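Local coordinates for Lmo0547 protein (Listeria monocytogenes, PDB 4R9N) that is a SorC-family transcriptional regulator that probably binds specific DNA sequences, and a carbohydrate through a putative sugar-binding domain, at residues I21-H26 with N35-E40. Sequence-based numbering, arbitrary orientation.
Sequences IVVATH and NFLAKE
V23 and F36 meet through matching first torsions: in V23 the methyl CG1 lies anti to the backbone N (chi1 164°), and in F36 the ring carbon CG does the same (chi1 -179°). V23 thereby spreads its two methyls over different parts of helix 30-49. CG1 meets the CD2-CE2 side of the F36 ring at an oblique angle, modelled too close for its exact distance to be trusted. V23 CG2 lies 4.0 Å from CD1 of L37, the residue after F36, and 3.9 Å from CB of E40, one turn further on. A beta-branched valine suits this place, since its short fork serves both sites between strand 21-23 and helix 35-40, whose axes approach to 9.4 Å with their N-to-C directions 138° apart. L37 starts off to the flank, but its longer chain brings CD1 back to the valine and also lets it touch V244. F36 is only partly buried; one ring face carries E40 CG, 3.8 Å above the plane and offset toward the rim. E40 suits this margin because its CB and CG serve as apolar surface while the bend at chi2 helps carry the carboxylate away from the strand. Strand 19-23 forms an outermost strand of the parallel sheet in this Rossmann-like domain, bonded through I21 and V23 to strand 242-246 and the start of helix 247-253; helix 30-49 covers one side of it, and V22 points the other way, onto helix 3-15.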
loop_
_atom_site.group_PDB
_atom_site.type_symbol
_atom_site.label_atom_id
_atom_site.label_comp_id
_atom_site.label_asym_id
_atom_site.label_seq_id
_atom_site.Cartn_x
_atom_site.Cartn_y
_atom_site.Cartn_z
ATOM N N ILE A 21 3.465 4.207 14.225
ATOM C CA ILE A 21 3.941 3.078 14.969
ATOM C C ILE A 21 5.401 2.810 14.589
ATOM O O ILE A 21 5.704 2.576 13.397
ATOM C CB ILE A 21 3.094 1.852 14.622
ATOM C CG1 ILE A 21 1.634 2.108 15.029
ATOM C CG2 ILE A 21 3.718 0.640 15.297
ATOM C CD1 ILE A 21 0.616 1.347 14.176
ATOM N N VAL A 22 6.307 2.999 15.532
ATOM C CA VAL A 22 7.712 2.936 15.222
ATOM C C VAL A 22 8.260 1.719 15.902
ATOM O O VAL A 22 8.103 1.538 17.119
ATOM C CB VAL A 22 8.528 4.170 15.697
ATOM C CG1 VAL A 22 9.970 3.966 15.344
ATOM C CG2 VAL A 22 8.053 5.437 15.034
ATOM N N VAL A 23 9.002 0.941 15.137
ATOM C CA VAL A 23 9.458 -0.361 15.565
ATOM C C VAL A 23 10.943 -0.272 15.852
ATOM O O VAL A 23 11.688 0.190 15.020
ATOM C CB VAL A 23 9.134 -1.389 14.431
ATOM C CG1 VAL A 23 9.897 -2.658 14.609
ATOM C CG2 VAL A 23 7.623 -1.645 14.392
ATOM N N ALA A 24 11.369 -0.709 17.030
ATOM C CA ALA A 24 12.760 -0.612 17.428
ATOM C C ALA A 24 13.549 -1.737 16.825
ATOM O O ALA A 24 13.252 -2.880 17.060
ATOM C CB ALA A 24 12.905 -0.634 18.951
ATOM N N THR A 25 14.551 -1.403 16.033
ATOM C CA THR A 25 15.412 -2.395 15.455
ATOM C C THR A 25 16.641 -2.436 16.348
ATOM O O THR A 25 17.160 -1.392 16.772
ATOM C CB THR A 25 15.852 -2.010 14.042
ATOM O OG1 THR A 25 16.412 -0.701 14.064
ATOM C CG2 THR A 25 14.673 -2.018 13.056
ATOM N N HIS A 26 17.103 -3.621 16.687
ATOM C CA HIS A 26 18.293 -3.672 17.509
ATOM C C HIS A 26 19.429 -3.615 16.492
ATOM O O HIS A 26 19.879 -2.524 16.111
ATOM C CB HIS A 26 18.277 -4.879 18.484
ATOM C CG HIS A 26 19.603 -5.149 19.137
ATOM N ND1 HIS A 26 20.032 -6.421 19.462
ATOM C CD2 HIS A 26 20.616 -4.314 19.474
ATOM C CE1 HIS A 26 21.246 -6.356 19.979
ATOM N NE2 HIS A 26 21.625 -5.090 19.996
ATOM N N ASN A 35 11.283 -8.006 7.932
ATOM C CA ASN A 35 10.521 -9.098 8.537
ATOM C C ASN A 35 9.960 -8.779 9.949
ATOM O O ASN A 35 8.839 -9.131 10.286
ATOM C CB ASN A 35 11.330 -10.400 8.600
ATOM C CG ASN A 35 11.644 -10.937 7.212
ATOM O OD1 ASN A 35 10.777 -10.947 6.345
ATOM N ND2 ASN A 35 12.888 -11.297 6.968
ATOM N N PHE A 36 10.773 -8.101 10.748
ATOM C CA PHE A 36 10.386 -7.697 12.053
ATOM C C PHE A 36 9.267 -6.636 11.963
ATOM O O PHE A 36 8.274 -6.725 12.710
ATOM C CB PHE A 36 11.638 -7.115 12.757
ATOM C CG PHE A 36 11.385 -6.661 14.145
ATOM C CD1 PHE A 36 10.867 -7.515 15.080
ATOM C CD2 PHE A 36 11.620 -5.361 14.506
ATOM C CE1 PHE A 36 10.623 -7.081 16.367
ATOM C CE2 PHE A 36 11.393 -4.942 15.818
ATOM C CZ PHE A 36 10.876 -5.796 16.726
ATOM N N LEU A 37 9.414 -5.677 11.048
ATOM C CA LEU A 37 8.349 -4.659 10.782
ATOM C C LEU A 37 7.047 -5.339 10.412
ATOM O O LEU A 37 5.996 -4.982 10.950
ATOM C CB LEU A 37 8.791 -3.706 9.710
ATOM C CG LEU A 37 7.848 -2.614 9.279
ATOM C CD1 LEU A 37 7.527 -1.662 10.409
ATOM C CD2 LEU A 37 8.547 -1.836 8.166
ATOM N N ALA A 38 7.111 -6.356 9.554
ATOM C CA ALA A 38 5.898 -7.100 9.198
ATOM C C ALA A 38 5.228 -7.775 10.372
ATOM O O ALA A 38 3.974 -7.755 10.500
ATOM C CB ALA A 38 6.168 -8.083 8.071
ATOM N N LYS A 39 6.018 -8.408 11.181
ATOM C CA LYS A 39 5.537 -9.112 12.340
ATOM C C LYS A 39 4.874 -8.177 13.335
ATOM O O LYS A 39 3.751 -8.431 13.862
ATOM C CB LYS A 39 6.723 -9.775 13.019
ATOM C CG LYS A 39 6.337 -10.680 14.140
ATOM C CD LYS A 39 7.537 -11.492 14.612
ATOM C CE LYS A 39 7.068 -12.781 15.264
ATOM N NZ LYS A 39 6.773 -13.752 14.166
ATOM N N GLU A 40 5.530 -7.048 13.565
ATOM C CA GLU A 40 4.963 -6.070 14.517
ATOM C C GLU A 40 3.778 -5.315 13.959
ATOM O O GLU A 40 2.827 -5.003 14.745
ATOM C CB GLU A 40 6.042 -5.141 15.021
ATOM C CG GLU A 40 7.046 -5.956 15.852
ATOM C CD GLU A 40 6.416 -6.638 17.087
ATOM O OE1 GLU A 40 5.531 -6.043 17.714
ATOM O OE2 GLU A 40 6.779 -7.801 17.399
#